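Local coordinates for protein short chain dehydrogenase/reductase (PDB 4IUY) that probably catalyses nicotinamide-cofactor-dependent oxidation or reduction of a still undefined substrate, as a Rossmann-fold member of the short-chain dehydrogenase/reductase family, at residues D[69-72]-D[78-81]; D[130-135]-D[179-184]; D[167-172]-D[260-265]. All blocks are in the same frame, centred on the assembly; numbering follows the deposited sequence.

How the contacts relate
Contacts 1 and 3 sit at the two outermost strands, 79-83 and 262-265, of the chain's seven-stranded parallel Rossmann sheet, with centres 31 Å apart on opposite sides of the chain's centre. Contact 2, its centre about 30 Å from that of contact 1, pairs helices 126-153 and 176-196. Along the chain contact 1 closes before the others open, whereas the segments of contacts 2 and 3 alternate. These two contacts touch: S168 O lies 3.3 Å from A183 CB. Contacts 2 and 3 also both meet the second subunit. Contact 1 lies within the beta-alpha-beta unit 53-58, 65-75, 79-83, while contacts 2 and 3 border the presumed active-site region and reach subunit interfaces.

Contact 1: D[69-72]-D[78-81]; sequences SHIK and QVYT
This is a small, mostly apolar helix-on-strand contact, backed by water bridges, inside one beta-alpha-beta unit of the Rossmann fold. Segment 69-72 belongs to helix 65-75, the connection between parallel strands 53-58 and 79-83, and segment 78-81 enters the latter strand. The backbones stay apart, the closest CA atoms being those of K72 and V79 at 6.9 Å, which leaves the joining to side chains.

A single methyl does most of it. V79 CG2 lies 3.5 Å from I71 CG2, and the two side chains cross at about a right angle, so they meet branch to branch rather than lying alongside each other. With chi1 at -69°, I71 holds CG2 anti to its own nitrogen and against the valine. Beyond these segments I71 also packs on A44 and A48 of helix 38-49, which places the contact at the seam between two helices and the sheet. The same V79 methyl receives the lysine on a second flank, K72 CG coming to 3.9 Å.

The rest of K72 folds toward the strand, bent at chi3 (78°) and chi4 (61°), and brings its ammonium near the backbone of V79. Since Q78 and Y80 pair with strand 53-58 through I54 and I56, the N-H and C=O of V79 are directed to the other side, at the outer edge of the sheet within this chain, where water serves them. One water takes the V79 N proton at 3.0 Å and is also held, weakly, by K72 NZ. A second water accepts from K72 NZ at 3.1 Å and donates to V79 O at 2.9 Å.

Contact 2: D[130-135]-D[179-184]; sequences DKIVDT and CASKAG
The hydroxyl of S181, at the point where helix 176-196 meets helix 126-153, is gripped by groups outside the two segments: it hydrogen-bonds to Y178 O in the preceding turn of its own helix and to N136 ND2, with a weak bond to P177 O. Its chi1 of 67° sets OG between the backbone N and the carbonyl carbon. The carbonyl of I132 is no partner, as its O stays 4.2 Å from S181 OG.

Across the contact the touching is by carbon. S181 CB rests 4.0 Å from V133 CA, and V133 CG2 comes to 4.2 Å of the same CB. The small serine permits a tight approach of the helices, with V133 and S181 CA atoms 5.3 Å apart.

Y178 and K182 match the YxxxK motif of the family, and N136 probably corresponds to its conserved asparagine. Both helices also meet the second subunit, where D130 makes a salt bridge to K138 of that chain. The chemistry implies apolar packing between the helices, with S181 OG linking N136 on one helix to Y178 O on the other.

Contact 3: D[167-172]-D[260-265]; sequences LSQSTN and GIEIKV
Q169 runs past the side chain of E262 in the opposite direction, the two overlapping at their polar ends with amide and carboxylate planes turned 68° against each other. Both are extended beyond CG. The nearest atoms are oxygens, Q169 OE1 and E262 OE1 at 3.7 Å, so this overlap brings no direct hydrogen bond between them. Instead the amide oxygen uses a water, which donates to Q169 OE1 at 3.1 Å and accepts from K264 NZ at 3.0 Å, an ammonium also bonded to S270 OG. Alongside, Q169 OE1 lies 4.3 Å from K264 CD.

S168 makes the shortest approach, its OG standing 2.7 Å from E262 OE2 and 3.4 Å from E262 OE1. Its one proton has a rival acceptor in S165 O, so the hydrogen bond to the glutamate is not settled. The side chains do all the spanning here: the CA atoms of S168 and E262 are 9.7 Å apart. With CG anti to the backbone N (chi1 177°), E262 reaches straight out from the strand to the loop.

In the Rossmann fold this joins the loop following strand 159-163, which leads into helix 176-196, to the last parallel strand, 262-265. Strand alternation sends E262 and K264 toward the loop, and I263 between them to the other face. The carboxylate is multiply held: R186 makes a salt bridge to OE1 and T164 OG1 bonds OE2, which would favour the ionised form and fix its rotation. Further along the loop, S170 O accepts a hydrogen bond from H187 NE2 of the second subunit, and T171 OG1 bonds A271 O of the fourth.

Contact 1: D[69-72]-D[78-81]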
loop_
_atom_site.group_PDB
_atom_site.type_symbol
_atom_site.label_atom_id
_atom_site.label_comp_id
_atom_site.label_asym_id
_atom_site.label_seq_id
_atom_site.Cartn_x
_atom_site.Cartn_y
_atom_site.Cartn_z
ATOM N N SER D 69 30.734 -20.344 21.047
ATOM C CA SER D 69 31.263 -21.677 21.343
ATOM C C SER D 69 30.421 -22.783 20.751
ATOM O O SER D 69 30.975 -23.750 20.222
ATOM C CB SER D 69 31.396 -21.909 22.845
ATOM O OG SER D 69 32.326 -21.012 23.389
ATOM N N HIS D 70 29.102 -22.670 20.892
ATOM C CA HIS D 70 28.198 -23.671 20.346
ATOM C C HIS D 70 28.431 -23.804 18.856
ATOM O O HIS D 70 28.614 -24.887 18.337
ATOM C CB HIS D 70 26.723 -23.322 20.623
ATOM C CG HIS D 70 26.290 -23.571 22.030
ATOM N ND1 HIS D 70 26.663 -24.697 22.743
ATOM C CD2 HIS D 70 25.511 -22.837 22.862
ATOM C CE1 HIS D 70 26.127 -24.644 23.952
ATOM N NE2 HIS D 70 25.415 -23.529 24.047
ATOM N N ILE D 71 28.492 -22.662 18.199
ATOM C CA ILE D 71 28.611 -22.576 16.746
ATOM C C ILE D 71 29.963 -23.089 16.224
ATOM O O ILE D 71 30.001 -23.846 15.250
ATOM C CB ILE D 71 28.359 -21.134 16.257
ATOM C CG1 ILE D 71 26.886 -20.775 16.461
ATOM C CG2 ILE D 71 28.810 -20.967 14.805
ATOM C CD1 ILE D 71 26.448 -19.522 15.756
ATOM N N LYS D 72 31.052 -22.686 16.864
ATOM C CA LYS D 72 32.343 -23.208 16.465
ATOM C C LYS D 72 32.368 -24.732 16.628
ATOM O O LYS D 72 32.728 -25.448 15.704
ATOM C CB LYS D 72 33.470 -22.555 17.291
ATOM C CG LYS D 72 33.689 -21.093 16.937
ATOM C CD LYS D 72 34.498 -20.373 17.975
ATOM C CE LYS D 72 35.966 -20.694 17.828
ATOM N NZ LYS D 72 36.408 -20.237 16.492
ATOM N N GLN D 78 33.675 -20.174 10.771
ATOM C CA GLN D 78 34.332 -19.017 11.379
ATOM C C GLN D 78 33.333 -18.150 12.154
ATOM O O GLN D 78 32.199 -17.917 11.682
ATOM C CB GLN D 78 35.011 -18.170 10.299
ATOM C CG GLN D 78 36.114 -18.912 9.571
ATOM C CD GLN D 78 37.138 -19.432 10.555
ATOM O OE1 GLN D 78 37.237 -20.650 10.782
ATOM N NE2 GLN D 78 37.898 -18.513 11.168
ATOM N N VAL D 79 33.716 -17.708 13.353
ATOM C CA VAL D 79 32.879 -16.767 14.113
ATOM C C VAL D 79 33.708 -15.586 14.618
ATOM O O VAL D 79 34.718 -15.763 15.271
ATOM C CB VAL D 79 32.201 -17.419 15.339
ATOM C CG1 VAL D 79 31.266 -16.439 15.995
ATOM C CG2 VAL D 79 31.433 -18.639 14.942
ATOM N N TYR D 80 33.264 -14.378 14.319
ATOM C CA TYR D 80 33.897 -13.185 14.849
ATOM C C TYR D 80 32.859 -12.476 15.719
ATOM O O TYR D 80 31.707 -12.380 15.345
ATOM C CB TYR D 80 34.354 -12.276 13.719
ATOM C CG TYR D 80 35.435 -12.871 12.845
ATOM C CD1 TYR D 80 36.781 -12.617 13.102
ATOM C CD2 TYR D 80 35.110 -13.699 11.755
ATOM C CE1 TYR D 80 37.787 -13.162 12.303
ATOM C CE2 TYR D 80 36.116 -14.260 10.945
ATOM C CZ TYR D 80 37.457 -13.979 11.221
ATOM O OH TYR D 80 38.472 -14.516 10.428
ATOM N N THR D 81 33.238 -12.092 16.930
ATOM C CA THR D 81 32.338 -11.330 17.782
ATOM C C THR D 81 32.861 -9.899 17.979
ATOM O O THR D 81 34.055 -9.665 17.975
ATOM C CB THR D 81 32.117 -12.019 19.124
ATOM O OG1 THR D 81 33.352 -12.075 19.847
ATOM C CG2 THR D 81 31.580 -13.417 18.904
HETATM O O HOH W 1 36.452 -18.249 14.318
HETATM O O HOH W 2 35.627 -17.403 17.441
#

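Contact 2: D[130-135]-D[179-184]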
loop_
_atom_site.group_PDB
_atom_site.type_symbol
_atom_site.label_atom_id
_atom_site.label_comp_id
_atom_site.label_asym_id
_atom_site.label_seq_id
_atom_site.Cartn_x
_atom_site.Cartn_y
_atom_site.Cartn_z
ATOM N N ASP D 130 14.335 9.192 20.814
ATOM C CA ASP D 130 15.707 9.030 20.321
ATOM C C ASP D 130 16.178 7.589 20.437
ATOM O O ASP D 130 16.739 7.055 19.496
ATOM C CB ASP D 130 16.690 9.971 21.016
ATOM C CG ASP D 130 16.437 11.446 20.678
ATOM O OD1 ASP D 130 15.722 11.750 19.683
ATOM O OD2 ASP D 130 16.967 12.314 21.409
ATOM N N LYS D 131 15.930 6.944 21.574
ATOM C CA LYS D 131 16.351 5.555 21.728
ATOM C C LYS D 131 15.738 4.632 20.681
ATOM O O LYS D 131 16.439 3.888 20.014
ATOM C CB LYS D 131 16.008 5.028 23.122
ATOM C CG LYS D 131 16.441 3.586 23.326
ATOM C CD LYS D 131 16.357 3.156 24.769
ATOM C CE LYS D 131 14.922 3.236 25.276
ATOM N NZ LYS D 131 14.024 2.158 24.727
ATOM N N ILE D 132 14.419 4.694 20.538
ATOM C CA ILE D 132 13.675 3.792 19.665
ATOM C C ILE D 132 13.940 4.062 18.178
ATOM O O ILE D 132 14.185 3.141 17.406
ATOM C CB ILE D 132 12.183 3.860 19.987
ATOM C CG1 ILE D 132 11.948 3.256 21.360
ATOM C CG2 ILE D 132 11.332 3.157 18.907
ATOM C CD1 ILE D 132 10.622 3.620 21.946
ATOM N N VAL D 133 13.894 5.328 17.785
ATOM C CA VAL D 133 14.068 5.684 16.389
ATOM C C VAL D 133 15.526 5.562 15.920
ATOM O O VAL D 133 15.776 5.043 14.814
ATOM C CB VAL D 133 13.467 7.082 16.083
ATOM C CG1 VAL D 133 13.672 7.428 14.630
ATOM C CG2 VAL D 133 11.957 7.092 16.404
ATOM N N ASP D 134 16.486 5.977 16.763
ATOM C CA ASP D 134 17.908 5.843 16.403
ATOM C C ASP D 134 18.338 4.402 16.271
ATOM O O ASP D 134 19.058 4.057 15.337
ATOM C CB ASP D 134 18.833 6.556 17.391
ATOM C CG ASP D 134 18.678 8.050 17.334
ATOM O OD1 ASP D 134 17.931 8.525 16.449
ATOM O OD2 ASP D 134 19.296 8.740 18.162
ATOM N N THR D 135 17.888 3.569 17.204
ATOM C CA THR D 135 18.160 2.144 17.169
ATOM C C THR D 135 17.436 1.431 16.013
ATOM O O THR D 135 18.029 0.598 15.330
ATOM C CB THR D 135 17.750 1.464 18.485
ATOM O OG1 THR D 135 18.605 1.912 19.544
ATOM C CG2 THR D 135 17.848 -0.068 18.360
ATOM N N CYS D 179 6.373 2.070 15.529
ATOM C CA CYS D 179 5.648 2.097 14.245
ATOM C C CYS D 179 6.236 3.114 13.279
ATOM O O CYS D 179 6.411 2.816 12.099
ATOM C CB CYS D 179 4.154 2.406 14.445
ATOM S SG CYS D 179 3.259 1.010 15.195
ATOM N N ALA D 180 6.523 4.320 13.769
ATOM C CA ALA D 180 7.092 5.340 12.887
ATOM C C ALA D 180 8.455 4.877 12.324
ATOM O O ALA D 180 8.729 5.021 11.126
ATOM C CB ALA D 180 7.214 6.679 13.611
ATOM N N SER D 181 9.297 4.315 13.196
ATOM C CA SER D 181 10.642 3.925 12.808
ATOM C C SER D 181 10.617 2.757 11.821
ATOM O O SER D 181 11.366 2.755 10.829
ATOM C CB SER D 181 11.495 3.622 14.054
ATOM O OG SER D 181 11.029 2.468 14.741
ATOM N N LYS D 182 9.740 1.787 12.071
ATOM C CA LYS D 182 9.611 0.634 11.174
ATOM C C LYS D 182 9.086 1.004 9.773
ATOM O O LYS D 182 9.592 0.497 8.768
ATOM C CB LYS D 182 8.720 -0.445 11.796
ATOM C CG LYS D 182 9.345 -1.133 13.007
ATOM C CD LYS D 182 10.720 -1.700 12.733
ATOM C CE LYS D 182 11.210 -2.549 13.900
ATOM N NZ LYS D 182 12.466 -3.348 13.579
ATOM N N ALA D 183 8.078 1.870 9.702
ATOM C CA ALA D 183 7.624 2.378 8.401
ATOM C C ALA D 183 8.768 3.147 7.729
ATOM O O ALA D 183 8.931 3.097 6.507
ATOM C CB ALA D 183 6.417 3.292 8.550
ATOM N N GLY D 184 9.527 3.896 8.520
ATOM C CA GLY D 184 10.676 4.595 7.974
ATOM C C GLY D 184 11.681 3.627 7.363
ATOM O O GLY D 184 12.211 3.874 6.285
#

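Contact 3: D[167-172]-D[260-265]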
loop_
_atom_site.group_PDB
_atom_site.type_symbol
_atom_site.label_atom_id
_atom_site.label_comp_id
_atom_site.label_asym_id
_atom_site.label_seq_id
_atom_site.Cartn_x
_atom_site.Cartn_y
_atom_site.Cartn_z
ATOM N N LEU D 167 4.344 -4.066 11.901
ATOM C CA LEU D 167 4.018 -2.731 12.389
ATOM C C LEU D 167 4.573 -1.613 11.513
ATOM O O LEU D 167 4.361 -0.444 11.777
ATOM C CB LEU D 167 4.490 -2.557 13.828
ATOM C CG LEU D 167 3.649 -3.416 14.784
ATOM C CD1 LEU D 167 4.087 -3.198 16.195
ATOM C CD2 LEU D 167 2.131 -3.122 14.632
ATOM N N SER D 168 5.300 -1.972 10.471
ATOM C CA SER D 168 5.746 -0.977 9.520
ATOM C C SER D 168 4.529 -0.522 8.687
ATOM O O SER D 168 4.549 0.557 8.124
ATOM C CB SER D 168 6.859 -1.541 8.640
ATOM O OG SER D 168 6.362 -2.544 7.775
ATOM N N GLN D 169 3.465 -1.336 8.643
ATOM C CA GLN D 169 2.240 -0.948 7.928
ATOM C C GLN D 169 0.973 -1.083 8.766
ATOM O O GLN D 169 0.007 -0.407 8.517
ATOM C CB GLN D 169 2.061 -1.756 6.636
ATOM C CG GLN D 169 3.201 -1.647 5.627
ATOM C CD GLN D 169 2.891 -2.375 4.325
ATOM O OE1 GLN D 169 2.834 -3.609 4.278
ATOM N NE2 GLN D 169 2.675 -1.614 3.268
ATOM N N SER D 170 0.972 -1.991 9.729
ATOM C CA SER D 170 -0.154 -2.128 10.639
ATOM C C SER D 170 0.079 -1.260 11.888
ATOM O O SER D 170 1.192 -0.786 12.149
ATOM C CB SER D 170 -0.302 -3.586 11.063
ATOM O OG SER D 170 -0.383 -4.417 9.927
ATOM N N THR D 171 -0.970 -1.064 12.668
ATOM C CA THR D 171 -0.858 -0.293 13.893
ATOM C C THR D 171 -1.116 -1.153 15.101
ATOM O O THR D 171 -1.756 -2.223 15.024
ATOM C CB THR D 171 -1.891 0.845 13.990
ATOM O OG1 THR D 171 -3.182 0.255 14.173
ATOM C CG2 THR D 171 -1.915 1.742 12.745
ATOM N N ASN D 172 -0.624 -0.661 16.229
ATOM C CA ASN D 172 -1.069 -1.166 17.500
ATOM C C ASN D 172 -0.980 -0.022 18.504
ATOM O O ASN D 172 -0.559 1.091 18.152
ATOM C CB ASN D 172 -0.262 -2.373 17.937
ATOM C CG ASN D 172 -1.089 -3.324 18.766
ATOM O OD1 ASN D 172 -2.166 -2.961 19.239
ATOM N ND2 ASN D 172 -0.581 -4.530 18.981
ATOM N N GLY D 260 14.140 -4.478 -2.964
ATOM C CA GLY D 260 13.188 -3.448 -2.588
ATOM C C GLY D 260 11.856 -3.924 -2.047
ATOM O O GLY D 260 10.888 -3.176 -2.084
ATOM N N ILE D 261 11.794 -5.154 -1.544
ATOM C CA ILE D 261 10.523 -5.699 -1.092
ATOM C C ILE D 261 10.539 -5.992 0.393
ATOM O O ILE D 261 11.601 -6.101 1.007
ATOM C CB ILE D 261 10.114 -6.997 -1.865
ATOM C CG1 ILE D 261 10.891 -8.198 -1.352
ATOM C CG2 ILE D 261 10.314 -6.827 -3.385
ATOM C CD1 ILE D 261 10.281 -9.498 -1.752
ATOM N N GLU D 262 9.347 -6.133 0.961
ATOM C CA GLU D 262 9.209 -6.550 2.341
ATOM C C GLU D 262 8.331 -7.794 2.358
ATOM O O GLU D 262 7.180 -7.769 1.914
ATOM C CB GLU D 262 8.592 -5.431 3.185
ATOM C CG GLU D 262 8.340 -5.811 4.638
ATOM C CD GLU D 262 7.491 -4.776 5.375
ATOM O OE1 GLU D 262 6.275 -4.637 5.062
ATOM O OE2 GLU D 262 8.031 -4.132 6.292
ATOM N N ILE D 263 8.904 -8.887 2.834
ATOM C CA ILE D 263 8.205 -10.160 3.004
ATOM C C ILE D 263 7.639 -10.249 4.428
ATOM O O ILE D 263 8.396 -10.312 5.419
ATOM C CB ILE D 263 9.171 -11.338 2.770
ATOM C CG1 ILE D 263 9.726 -11.301 1.339
ATOM C CG2 ILE D 263 8.489 -12.679 3.082
ATOM C CD1 ILE D 263 10.701 -12.475 1.012
ATOM N N LYS D 264 6.317 -10.248 4.531
ATOM C CA LYS D 264 5.648 -10.378 5.825
ATOM C C LYS D 264 5.588 -11.831 6.218
ATOM O O LYS D 264 5.281 -12.681 5.391
ATOM C CB LYS D 264 4.249 -9.770 5.802
ATOM C CG LYS D 264 4.247 -8.260 5.541
ATOM C CD LYS D 264 2.822 -7.718 5.522
ATOM C CE LYS D 264 2.059 -8.251 4.333
ATOM N NZ LYS D 264 0.632 -7.832 4.405
ATOM N N VAL D 265 5.946 -12.120 7.463
ATOM C CA VAL D 265 5.865 -13.483 7.982
ATOM C C VAL D 265 5.037 -13.386 9.253
ATOM O O VAL D 265 5.547 -13.037 10.337
ATOM C CB VAL D 265 7.297 -14.071 8.247
ATOM C CG1 VAL D 265 7.226 -15.481 8.707
ATOM C CG2 VAL D 265 8.179 -13.991 6.976
HETATM O O HOH W 3 0.356 -5.012 5.528
#